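Local coordinates for protein polyporopepsin (Irpex lacteus, PDB 1WKR) that cleaves proteins as an aspartic endopeptidase of broad specificity and clots milk, at residues Y14-G19 / L29-G34; T25-L30 / A42-V47; V47-S52 / Y73-T78; G66-T71 / G90-D95. One frame throughout, in Å; residues are numbered along the deposited sequence.

How the interactions relate
From the N terminus, interaction 1 closes the hairpin of strands 14-20 and 25-32 and runs on into the active-site turn. Interaction 2 starts on the same second strand, sharing Leu29 and Leu30, and brings the surface loop after strand 39-40 back against it. At Val47 that loop passes into interaction 3, which lays its remainder on strand 67-79. Interactions 3 and 4 cross: segment 66-71 lies within the loop closed by interaction 3, whereas its partner 90-95 comes after Tyr73-Thr78. Interaction 4 pairs strand 67-79 with strand 82-96. Backbone pairing of Gly19 with Thr78 joins interactions 1 and 3, and Tyr46 links interaction 2 to interactions 3 and 4.

Interaction 1 of 4, residues Y14-G19 / L29-G34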
loop_
_atom_site.group_PDB
_atom_site.type_symbol
_atom_site.label_atom_id
_atom_site.label_comp_id
_atom_site.label_asym_id
_atom_site.label_seq_id
_atom_site.Cartn_x
_atom_site.Cartn_y
_atom_site.Cartn_z
ATOM N N TYR A 14 4.441 5.736 -0.962
ATOM C CA TYR A 14 4.431 6.770 0.077
ATOM C C TYR A 14 5.454 6.396 1.144
ATOM O O TYR A 14 5.651 5.204 1.437
ATOM C CB TYR A 14 3.046 6.826 0.796
ATOM C CG TYR A 14 2.111 7.855 0.191
ATOM C CD1 TYR A 14 1.334 7.544 -0.946
ATOM C CD2 TYR A 14 1.960 9.100 0.777
ATOM C CE1 TYR A 14 0.453 8.514 -1.488
ATOM C CE2 TYR A 14 1.073 10.028 0.277
ATOM C CZ TYR A 14 0.304 9.718 -0.838
ATOM O OH TYR A 14 -0.585 10.637 -1.337
ATOM N N VAL A 15 6.060 7.436 1.744
ATOM C CA VAL A 15 6.965 7.245 2.862
ATOM C C VAL A 15 6.522 8.058 4.030
ATOM O O VAL A 15 5.774 9.031 3.956
ATOM C CB VAL A 15 8.402 7.668 2.508
ATOM C CG1 VAL A 15 8.977 6.656 1.514
ATOM C CG2 VAL A 15 8.483 9.102 1.967
ATOM N N VAL A 16 6.989 7.634 5.220
ATOM C CA VAL A 16 6.853 8.394 6.455
ATOM C C VAL A 16 8.235 8.446 7.087
ATOM O O VAL A 16 9.047 7.550 6.988
ATOM C CB VAL A 16 5.836 7.800 7.461
ATOM C CG1 VAL A 16 4.425 7.907 6.959
ATOM C CG2 VAL A 16 6.166 6.334 7.754
ATOM N N ASN A 17 8.495 9.561 7.795
ATOM C CA ASN A 17 9.656 9.660 8.688
ATOM C C ASN A 17 9.433 8.877 9.914
ATOM O O ASN A 17 8.397 8.939 10.602
ATOM C CB ASN A 17 9.886 11.176 9.080
ATOM C CG ASN A 17 10.427 11.891 7.906
ATOM O OD1 ASN A 17 10.094 13.190 7.882
ATOM N ND2 ASN A 17 11.113 11.388 7.063
ATOM N N VAL A 18 10.447 8.071 10.263
ATOM C CA VAL A 18 10.398 7.168 11.415
ATOM C C VAL A 18 11.681 7.362 12.205
ATOM O O VAL A 18 12.815 7.222 11.618
ATOM C CB VAL A 18 10.278 5.683 10.998
ATOM C CG1 VAL A 18 10.177 4.766 12.175
ATOM C CG2 VAL A 18 9.071 5.520 10.052
ATOM N N GLY A 19 11.600 7.691 13.467
ATOM C CA GLY A 19 12.822 7.733 14.302
ATOM C C GLY A 19 13.139 6.389 14.857
ATOM O O GLY A 19 12.251 5.611 15.253
ATOM N N LEU A 29 10.711 5.566 5.618
ATOM C CA LEU A 29 10.272 4.212 5.409
ATOM C C LEU A 29 9.035 4.175 4.571
ATOM O O LEU A 29 8.082 4.961 4.733
ATOM C CB LEU A 29 9.997 3.509 6.738
ATOM C CG LEU A 29 11.223 3.432 7.715
ATOM C CD1 LEU A 29 10.903 2.460 8.811
ATOM C CD2 LEU A 29 12.501 2.901 6.986
ATOM N N LEU A 30 8.998 3.191 3.645
ATOM C CA LEU A 30 7.895 3.017 2.702
ATOM C C LEU A 30 6.685 2.430 3.427
ATOM O O LEU A 30 6.784 1.401 4.096
ATOM C CB LEU A 30 8.403 2.095 1.599
ATOM C CG LEU A 30 7.512 1.922 0.341
ATOM C CD1 LEU A 30 8.374 1.550 -0.868
ATOM C CD2 LEU A 30 6.444 0.830 0.558
ATOM N N VAL A 31 5.546 3.076 3.284
ATOM C CA VAL A 31 4.311 2.633 3.957
ATOM C C VAL A 31 3.745 1.415 3.241
ATOM O O VAL A 31 3.265 1.517 2.096
ATOM C CB VAL A 31 3.260 3.730 3.990
ATOM C CG1 VAL A 31 1.938 3.233 4.582
ATOM C CG2 VAL A 31 3.790 4.954 4.750
ATOM N N ASP A 32 3.776 0.240 3.908
ATOM C CA ASP A 32 3.371 -1.000 3.216
ATOM C C ASP A 32 2.363 -1.802 4.016
ATOM O O ASP A 32 2.690 -2.488 4.972
ATOM C CB ASP A 32 4.639 -1.841 2.954
ATOM C CG ASP A 32 4.440 -2.930 1.977
ATOM O OD1 ASP A 32 3.369 -2.951 1.278
ATOM O OD2 ASP A 32 5.305 -3.839 1.838
ATOM N N THR A 33 1.099 -1.786 3.585
ATOM C CA THR A 33 0.072 -2.698 4.121
ATOM C C THR A 33 0.157 -4.062 3.480
ATOM O O THR A 33 -0.581 -4.946 3.925
ATOM C CB THR A 33 -1.323 -2.127 4.022
ATOM O OG1 THR A 33 -1.656 -1.921 2.619
ATOM C CG2 THR A 33 -1.483 -0.772 4.760
ATOM N N GLY A 34 1.063 -4.280 2.506
ATOM C CA GLY A 34 1.232 -5.580 1.869
ATOM C C GLY A 34 2.367 -6.414 2.429
ATOM O O GLY A 34 2.653 -7.474 1.868
HETATM O O HOH W 1 3.631 3.073 -0.294
#
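The carbonyl oxygen of Tyr14 is held by two groups from strand 25-32: Val31 N gives it a nearly straight hydrogen bond (2.8 Å between Val31 N and Tyr14 O, 170° at the hydrogen), and Leu30 CA lends a CA-H...O contact. Val16 and Leu29 continue the antiparallel pairing as a hydrogen-bonded pair, with both bonds, Val16 N to Leu29 O and Leu29 N to Val16 O, at 2.9 Å. Val15 and Leu30 form the non-hydrogen-bonded pair between these bonds, their CA atoms 4.3 Å apart. A water accepts from Tyr14 N at the end of the pairing, beside Val31 O.

On the face of Val16, Val18, Leu29 and Val31 the side chains mesh. Val16 CG1 lies anti to its own carbonyl carbon (the chi1 of Val16 is -68°) and meets Val31 CG2 at 3.7 Å, the two side chains crossing at about a right angle. Val18 CG2 fits equally crosswise against Leu29 CD1, at 3.8 Å. Beta-branched valines favour the extended backbone, and with Leu29 they fill a buried layer with apolar side chains.

Beyond the pairing, the catalytic Asp32 opens the Asp-Thr-Gly turn. Its OD1 takes Gly34 N from above the carboxylate plane at 2.9 Å, an Asx turn, and also hydrogen-bonds the bound inhibitor. Thr33 pairs with Val211 and Thr213 of the other lobe, the interlocking known as the fireman's grip. Strand 14-20 is flanked further by strands 3-9 and 67-79, while strand 103-106 runs parallel to strand 25-32 and sends Leu105 against Val16 and Leu29.

Interaction 2 of 4, residues T25-L30 / A42-V47; sequences TTYSLL and ADKSYV
This is a surface contact made mainly by side chains, in which the irregular loop between strands 39-40 and 53-55 lies along the first half of strand 25-32, away from the catalytic site. Tyr27 is its one buried member and does most of the work. Its ring reaches across to the loop, and OH accepts a nearly straight bond from the backbone, 3.0 Å from Val47 N with 171° at the hydrogen. The same hydroxyl donates to a water that in turn donates to Val47 O, 2.7 Å between water and Val47 O, so both polar backbone atoms of Val47 are served through one phenol group. Ser45 O lies at the ring edge, in the ring plane, 3.7 Å from Tyr27 CE2.

Lys44 passes obliquely by the ring, CB being 3.9 Å from Tyr27 CE2. Its chain runs extended and then bends at the last torsion (chi4 -135°), which brings NZ to Thr26 O at 2.8 Å, 16° off the carbonyl plane. A long, flexible lysine suits this solvent-exposed place, since its methylenes line the ring while its ammonium group seeks a carbonyl. At the far end Thr25 OG1 rests on Val47 CB at 3.6 Å.

A phenylalanine at Tyr27 would probably keep the ring packing but leave Val47 N without its acceptor and break the water bridge to Val47 O.

Asp102 clasps both parts, taking Ser28 N on one carboxylate oxygen and Lys44 N on the other. Hairpin and loop both belong to the N-terminal lobe of the pepsin-like fold, whose outer surface they form here.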
loop_
_atom_site.group_PDB
_atom_site.type_symbol
_atom_site.label_atom_id
_atom_site.label_comp_id
_atom_site.label_asym_id
_atom_site.label_seq_id
_atom_site.Cartn_x
_atom_site.Cartn_y
_atom_site.Cartn_z
ATOM N N THR A 25 17.654 8.620 15.146
ATOM C CA THR A 25 18.002 8.964 13.759
ATOM C C THR A 25 16.713 8.790 12.952
ATOM O O THR A 25 15.983 7.834 13.149
ATOM C CB THR A 25 19.115 8.010 13.248
ATOM O OG1 THR A 25 20.334 8.368 13.969
ATOM C CG2 THR A 25 19.419 8.208 11.768
ATOM N N THR A 26 16.471 9.699 12.009
ATOM C CA THR A 26 15.323 9.578 11.139
ATOM C C THR A 26 15.598 8.807 9.890
ATOM O O THR A 26 16.614 9.013 9.191
ATOM C CB THR A 26 14.906 10.981 10.729
ATOM O OG1 THR A 26 14.460 11.689 11.908
ATOM C CG2 THR A 26 13.639 10.932 9.806
ATOM N N TYR A 27 14.683 7.878 9.545
ATOM C CA TYR A 27 14.746 7.091 8.348
ATOM C C TYR A 27 13.426 7.325 7.596
ATOM O O TYR A 27 12.353 7.481 8.200
ATOM C CB TYR A 27 14.863 5.598 8.669
ATOM C CG TYR A 27 16.121 5.293 9.482
ATOM C CD1 TYR A 27 16.122 5.485 10.858
ATOM C CD2 TYR A 27 17.272 4.847 8.869
ATOM C CE1 TYR A 27 17.244 5.228 11.627
ATOM C CE2 TYR A 27 18.466 4.567 9.655
ATOM C CZ TYR A 27 18.342 4.775 10.977
ATOM O OH TYR A 27 19.498 4.479 11.782
ATOM N N SER A 28 13.473 7.271 6.250
ATOM C CA SER A 28 12.242 7.465 5.442
ATOM C C SER A 28 11.791 6.071 5.011
ATOM O O SER A 28 12.429 5.446 4.169
ATOM C CB SER A 28 12.589 8.369 4.301
ATOM O OG SER A 28 11.400 8.598 3.549
ATOM N N LEU A 29 10.711 5.566 5.618
ATOM C CA LEU A 29 10.272 4.212 5.409
ATOM C C LEU A 29 9.035 4.175 4.571
ATOM O O LEU A 29 8.082 4.961 4.733
ATOM C CB LEU A 29 9.997 3.509 6.738
ATOM C CG LEU A 29 11.223 3.432 7.715
ATOM C CD1 LEU A 29 10.903 2.460 8.811
ATOM C CD2 LEU A 29 12.501 2.901 6.986
ATOM N N LEU A 30 8.998 3.191 3.645
ATOM C CA LEU A 30 7.895 3.017 2.702
ATOM C C LEU A 30 6.685 2.430 3.427
ATOM O O LEU A 30 6.784 1.401 4.096
ATOM C CB LEU A 30 8.403 2.095 1.599
ATOM C CG LEU A 30 7.512 1.922 0.341
ATOM C CD1 LEU A 30 8.374 1.550 -0.868
ATOM C CD2 LEU A 30 6.444 0.830 0.558
ATOM N N ALA A 42 18.442 0.223 3.703
ATOM C CA ALA A 42 18.589 0.373 2.247
ATOM C C ALA A 42 19.304 1.594 1.862
ATOM O O ALA A 42 19.721 1.743 0.637
ATOM C CB ALA A 42 17.195 0.321 1.557
ATOM N N ASP A 43 19.478 2.552 2.709
ATOM C CA ASP A 43 20.214 3.840 2.390
ATOM C C ASP A 43 21.060 4.169 3.594
ATOM O O ASP A 43 22.207 3.641 3.722
ATOM C CB ASP A 43 19.287 4.890 1.962
ATOM C CG ASP A 43 19.998 6.190 1.576
ATOM O OD1 ASP A 43 21.228 6.185 1.572
ATOM O OD2 ASP A 43 19.315 7.230 1.337
ATOM N N LYS A 44 20.560 4.966 4.518
ATOM C CA LYS A 44 21.338 5.325 5.745
ATOM C C LYS A 44 21.711 4.060 6.483
ATOM O O LYS A 44 20.932 3.116 6.695
ATOM C CB LYS A 44 20.444 6.125 6.663
ATOM C CG LYS A 44 20.060 7.477 6.072
ATOM C CD LYS A 44 19.006 8.179 7.025
ATOM C CE LYS A 44 18.613 9.550 6.679
ATOM N NZ LYS A 44 18.556 10.480 7.711
ATOM N N SER A 45 22.944 4.021 7.054
ATOM C CA SER A 45 23.373 2.950 7.922
ATOM C C SER A 45 22.523 3.027 9.232
ATOM O O SER A 45 22.178 4.091 9.692
ATOM C CB SER A 45 24.837 3.149 8.292
ATOM O OG SER A 45 25.631 3.122 7.122
ATOM N N TYR A 46 22.355 1.841 9.792
ATOM C CA TYR A 46 21.692 1.732 11.110
ATOM C C TYR A 46 22.593 2.373 12.176
ATOM O O TYR A 46 23.701 1.896 12.424
ATOM C CB TYR A 46 21.466 0.284 11.451
ATOM C CG TYR A 46 20.781 -0.019 12.760
ATOM C CD1 TYR A 46 19.798 0.812 13.289
ATOM C CD2 TYR A 46 21.095 -1.193 13.446
ATOM C CE1 TYR A 46 19.165 0.498 14.487
ATOM C CE2 TYR A 46 20.460 -1.506 14.626
ATOM C CZ TYR A 46 19.524 -0.684 15.108
ATOM O OH TYR A 46 18.881 -1.087 16.299
ATOM N N VAL A 47 22.089 3.400 12.820
ATOM C CA VAL A 47 22.833 4.090 13.925
ATOM C C VAL A 47 22.441 3.423 15.210
ATOM O O VAL A 47 21.241 3.503 15.666
ATOM C CB VAL A 47 22.495 5.525 13.914
ATOM C CG1 VAL A 47 23.269 6.214 15.078
ATOM C CG2 VAL A 47 22.937 6.151 12.548
HETATM O O HOH W 2 18.911 4.296 14.484
#

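Interaction 3 of 4, residues V47-S52 / Y73-T78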
loop_
_atom_site.group_PDB
_atom_site.type_symbol
_atom_site.label_atom_id
_atom_site.label_comp_id
_atom_site.label_asym_id
_atom_site.label_seq_id
_atom_site.Cartn_x
_atom_site.Cartn_y
_atom_site.Cartn_z
ATOM N N VAL A 47 22.089 3.400 12.820
ATOM C CA VAL A 47 22.833 4.090 13.925
ATOM C C VAL A 47 22.441 3.423 15.210
ATOM O O VAL A 47 21.241 3.503 15.666
ATOM C CB VAL A 47 22.495 5.525 13.914
ATOM C CG1 VAL A 47 23.269 6.214 15.078
ATOM C CG2 VAL A 47 22.937 6.151 12.548
ATOM N N LYS A 48 23.342 2.714 15.863
ATOM C CA LYS A 48 23.081 1.926 17.059
ATOM C C LYS A 48 23.270 2.786 18.283
ATOM O O LYS A 48 24.345 3.389 18.539
ATOM C CB LYS A 48 24.037 0.739 17.113
ATOM C CG LYS A 48 23.679 -0.235 15.977
ATOM C CD LYS A 48 24.599 -1.499 16.088
ATOM C CE LYS A 48 24.269 -2.501 14.957
ATOM N NZ LYS A 48 25.173 -3.697 15.092
ATOM N N THR A 49 22.235 2.907 19.103
ATOM C CA THR A 49 22.251 3.655 20.334
ATOM C C THR A 49 21.938 2.719 21.447
ATOM O O THR A 49 21.793 1.518 21.310
ATOM C CB THR A 49 21.200 4.791 20.302
ATOM O OG1 THR A 49 19.861 4.191 20.236
ATOM C CG2 THR A 49 21.387 5.687 19.106
ATOM N N SER A 50 21.771 3.313 22.688
ATOM C CA SER A 50 21.616 2.445 23.814
ATOM C C SER A 50 20.321 1.645 23.881
ATOM O O SER A 50 20.212 0.635 24.517
ATOM C CB SER A 50 21.626 3.284 25.136
ATOM O OG SER A 50 20.503 4.146 25.200
ATOM N N THR A 51 19.327 2.061 23.037
ATOM C CA THR A 51 18.054 1.335 22.997
ATOM C C THR A 51 18.106 0.155 21.944
ATOM O O THR A 51 17.142 -0.595 21.880
ATOM C CB THR A 51 16.926 2.258 22.613
ATOM O OG1 THR A 51 17.227 3.039 21.487
ATOM C CG2 THR A 51 16.600 3.272 23.799
ATOM N N SER A 52 19.154 0.069 21.180
ATOM C CA SER A 52 19.326 -1.073 20.221
ATOM C C SER A 52 19.701 -2.327 20.998
ATOM O O SER A 52 20.682 -2.247 21.813
ATOM C CB SER A 52 20.412 -0.687 19.221
ATOM O OG SER A 52 20.610 -1.785 18.311
ATOM N N TYR A 73 16.824 -6.845 15.122
ATOM C CA TYR A 73 17.141 -6.121 16.367
ATOM C C TYR A 73 15.868 -5.734 17.040
ATOM O O TYR A 73 14.808 -5.722 16.423
ATOM C CB TYR A 73 17.925 -4.865 16.034
ATOM C CG TYR A 73 19.311 -5.060 15.507
ATOM C CD1 TYR A 73 19.538 -5.355 14.190
ATOM C CD2 TYR A 73 20.428 -5.014 16.377
ATOM C CE1 TYR A 73 20.831 -5.544 13.677
ATOM C CE2 TYR A 73 21.745 -5.213 15.866
ATOM C CZ TYR A 73 21.872 -5.463 14.538
ATOM O OH TYR A 73 23.181 -5.683 14.090
ATOM N N THR A 74 15.931 -5.292 18.315
ATOM C CA THR A 74 14.887 -4.482 18.900
ATOM C C THR A 74 15.401 -3.083 19.099
ATOM O O THR A 74 16.629 -2.868 19.350
ATOM C CB THR A 74 14.253 -5.071 20.112
ATOM O OG1 THR A 74 15.286 -5.186 21.150
ATOM C CG2 THR A 74 13.673 -6.428 19.918
ATOM N N ASP A 75 14.548 -2.092 19.044
ATOM C CA ASP A 75 14.947 -0.711 19.218
ATOM C C ASP A 75 13.717 0.153 19.496
ATOM O O ASP A 75 12.552 -0.337 19.359
ATOM C CB ASP A 75 15.697 -0.197 17.957
ATOM C CG ASP A 75 16.776 0.817 18.316
ATOM O OD1 ASP A 75 16.598 1.619 19.221
ATOM O OD2 ASP A 75 17.778 0.902 17.551
ATOM N N THR A 76 13.917 1.378 19.892
ATOM C CA THR A 76 12.812 2.325 20.130
ATOM C C THR A 76 12.492 2.973 18.814
ATOM O O THR A 76 13.356 3.574 18.154
ATOM C CB THR A 76 13.229 3.355 21.157
ATOM O OG1 THR A 76 13.362 2.654 22.406
ATOM C CG2 THR A 76 12.160 4.425 21.364
ATOM N N VAL A 77 11.221 2.909 18.421
ATOM C CA VAL A 77 10.732 3.496 17.140
ATOM C C VAL A 77 9.775 4.595 17.437
ATOM O O VAL A 77 8.828 4.403 18.271
ATOM C CB VAL A 77 10.056 2.347 16.347
ATOM C CG1 VAL A 77 9.271 2.894 15.161
ATOM C CG2 VAL A 77 11.149 1.361 15.888
ATOM N N THR A 78 9.903 5.722 16.762
ATOM C CA THR A 78 9.021 6.897 16.954
ATOM C C THR A 78 8.304 7.207 15.675
ATOM O O THR A 78 8.900 7.268 14.594
ATOM C CB THR A 78 9.890 8.133 17.335
ATOM O OG1 THR A 78 10.675 7.807 18.553
ATOM C CG2 THR A 78 9.072 9.272 17.713
HETATM O O HOH W 3 19.629 2.737 17.887
HETATM O O HOH W 4 13.917 -0.059 22.865
HETATM O O HOH W 5 15.720 -2.820 22.470
#
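A type I turn from Thr49 to Ser52, closed by Ser52 N to Thr49 O at 3.0 Å, sets its last two residues against residues 73-78 of strand 67-79. Ser52 and Asp75 come closest, CA to CA 4.5 Å. The backbones meet through reciprocal CA-H...O contacts, one of them almost linear from Asp75 CA to Thr51 O (177° at the hydrogen), the other from Ser52 CA to Thr74 O.

Asp75 gathers the polar groups. Its OD1 accepts from Thr51 OG1 at 2.7 Å, nearly along the C-O axis, and from Thr76 N on the anti side; the chi1 of Thr51, 48°, turns the hydroxyl toward it. OD2 takes Tyr46 OH and a water, 2.6 Å from Asp75 OD2, that also joins Val47 O and Thr49 OG1. An alanine at Asp75 would probably leave Thr51 OG1 without its acceptor and Tyr46 OH without its carboxylate mate, and free the turn to shift.

At the outer side the extended Lys48 crosses Tyr73, with NZ donating to Tyr73 OH at 3.0 Å; lysine suits this exposed reach.

Tyr46 also packs edge-to-face with Tyr73, whose ring touches Val91 of strand 82-96, while Asp75 rests on Val20 of strand 14-20.

Interaction 4 of 4, residues G66-T71 / G90-D95; sequences GSFSGT and GVASRD. With SO4 (sulfate ion), chain D; SO4 (sulfate ion), chain F.
A classic beta bulge interrupts the antiparallel hairpin of strands 67-79 and 82-96, where the chain leaves the flap that in pepsin-like enzymes closes over the active-site cleft. Ser93 and Arg94 together face Ser69. Ser69 O accepts from both backbones, Ser93 N at 2.9 Å in the carbonyl plane and Arg94 N at 3.1 Å, and Ser69 N returns a bond to Arg94 O. Past the bulge Thr71 and Val91 exchange two bonds, the register having slipped by one residue.

Gly70 suits its place because a CB there would clash with Val91 O and Ala92 CA; its bare CA comes within 3.2 Å of Val91 O. Ser69 OG, held between its backbone N and carbonyl carbon (chi1 57°), lies beside Arg94 CB at 3.6 Å.

Two sulfates, probably from the crystallisation liquor, sit on the polar outer side. Thr71 OG1 donates to O2 of one at 2.7 Å, and Lys58 also binds sulfate. Asp95 N donates to O4 of the other at 3.0 Å, with a longer bond from Arg94 NH1.

The buried Phe68 stacks on Trp39, and Phe68 CD2 lies 3.7 Å from the small methyl Ala92 CB, which comes obliquely to the ring.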
loop_
_atom_site.group_PDB
_atom_site.type_symbol
_atom_site.label_atom_id
_atom_site.label_comp_id
_atom_site.label_asym_id
_atom_site.label_seq_id
_atom_site.Cartn_x
_atom_site.Cartn_y
_atom_site.Cartn_z
ATOM N N GLY A 66 11.099 -6.934 -5.242
ATOM C CA GLY A 66 12.408 -6.845 -4.575
ATOM C C GLY A 66 12.512 -7.792 -3.417
ATOM O O GLY A 66 11.776 -8.733 -3.326
ATOM N N SER A 67 13.497 -7.471 -2.556
ATOM C CA SER A 67 13.800 -8.409 -1.462
ATOM C C SER A 67 14.746 -7.694 -0.515
ATOM O O SER A 67 15.405 -6.720 -0.851
ATOM C CB SER A 67 14.498 -9.688 -1.944
ATOM O OG SER A 67 15.621 -9.379 -2.594
ATOM N N PHE A 68 14.854 -8.228 0.711
ATOM C CA PHE A 68 15.943 -7.834 1.626
ATOM C C PHE A 68 16.265 -9.002 2.538
ATOM O O PHE A 68 15.455 -9.858 2.797
ATOM C CB PHE A 68 15.636 -6.522 2.430
ATOM C CG PHE A 68 15.054 -6.783 3.811
ATOM C CD1 PHE A 68 13.706 -7.031 3.993
ATOM C CD2 PHE A 68 15.888 -6.825 4.939
ATOM C CE1 PHE A 68 13.209 -7.237 5.278
ATOM C CE2 PHE A 68 15.382 -7.055 6.205
ATOM C CZ PHE A 68 14.047 -7.303 6.383
ATOM N N SER A 69 17.466 -8.959 3.074
ATOM C CA SER A 69 17.808 -9.870 4.178
ATOM C C SER A 69 18.810 -9.125 5.063
ATOM O O SER A 69 19.554 -8.282 4.655
ATOM C CB SER A 69 18.326 -11.225 3.658
ATOM O OG SER A 69 19.380 -11.018 2.858
ATOM N N GLY A 70 18.849 -9.628 6.308
ATOM C CA GLY A 70 19.771 -9.024 7.303
ATOM C C GLY A 70 19.597 -9.663 8.646
ATOM O O GLY A 70 19.385 -10.849 8.793
ATOM N N THR A 71 19.660 -8.784 9.653
ATOM C CA THR A 71 19.651 -9.240 11.078
ATOM C C THR A 71 18.510 -8.473 11.783
ATOM O O THR A 71 18.290 -7.296 11.485
ATOM C CB THR A 71 20.980 -8.836 11.718
ATOM O OG1 THR A 71 21.995 -9.710 11.127
ATOM C CG2 THR A 71 21.043 -9.058 13.187
ATOM N N GLY A 90 14.024 -5.197 11.298
ATOM C CA GLY A 90 15.112 -5.724 10.478
ATOM C C GLY A 90 16.083 -4.642 10.074
ATOM O O GLY A 90 15.756 -3.473 9.926
ATOM N N VAL A 91 17.343 -5.085 9.909
ATOM C CA VAL A 91 18.423 -4.213 9.441
ATOM C C VAL A 91 19.090 -4.934 8.258
ATOM O O VAL A 91 19.691 -5.986 8.450
ATOM C CB VAL A 91 19.415 -3.883 10.570
ATOM C CG1 VAL A 91 20.575 -3.069 10.003
ATOM C CG2 VAL A 91 18.682 -3.070 11.636
ATOM N N ALA A 92 18.920 -4.356 7.100
ATOM C CA ALA A 92 19.323 -5.093 5.861
ATOM C C ALA A 92 20.833 -5.035 5.651
ATOM O O ALA A 92 21.444 -3.928 5.747
ATOM C CB ALA A 92 18.629 -4.418 4.645
ATOM N N SER A 93 21.380 -6.182 5.329
ATOM C CA SER A 93 22.788 -6.261 4.711
ATOM C C SER A 93 22.682 -6.484 3.232
ATOM O O SER A 93 23.683 -6.293 2.548
ATOM C CB SER A 93 23.563 -7.332 5.377
ATOM O OG SER A 93 22.960 -8.572 5.273
ATOM N N ARG A 94 21.537 -6.944 2.748
ATOM C CA ARG A 94 21.277 -7.086 1.287
ATOM C C ARG A 94 19.908 -6.438 1.023
ATOM O O ARG A 94 18.997 -6.725 1.762
ATOM C CB ARG A 94 21.242 -8.614 0.862
ATOM C CG ARG A 94 22.587 -9.390 1.055
ATOM C CD ARG A 94 23.735 -8.729 0.353
ATOM N NE ARG A 94 25.031 -9.347 0.671
ATOM C CZ ARG A 94 26.123 -8.433 1.050
ATOM N NH1 ARG A 94 26.074 -6.997 0.767
ATOM N NH2 ARG A 94 27.231 -8.862 1.554
ATOM N N ASP A 95 19.768 -5.720 -0.089
ATOM C CA ASP A 95 18.389 -5.274 -0.491
ATOM C C ASP A 95 18.388 -4.957 -1.980
ATOM O O ASP A 95 19.419 -4.508 -2.559
ATOM C CB ASP A 95 17.920 -4.036 0.331
ATOM C CG ASP A 95 18.785 -2.873 0.090
ATOM O OD1 ASP A 95 19.790 -2.655 0.724
ATOM O OD2 ASP A 95 18.422 -2.032 -0.846
HETATM S S SO4 D . 24.004 -9.916 8.312
HETATM O O1 SO4 D . 25.323 -9.031 8.788
HETATM O O2 SO4 D . 22.839 -9.050 8.684
HETATM O O3 SO4 D . 24.083 -10.051 6.902
HETATM O O4 SO4 D . 23.929 -11.153 8.984
HETATM S S SO4 F . 23.023 -5.600 -2.207
HETATM O O1 SO4 F . 23.043 -4.627 -3.460
HETATM O O2 SO4 F . 22.224 -6.705 -2.247
HETATM O O3 SO4 F . 24.483 -5.992 -1.902
HETATM O O4 SO4 F . 22.468 -4.699 -1.053
HETATM O O HOH W 6 21.643 -10.807 4.424
#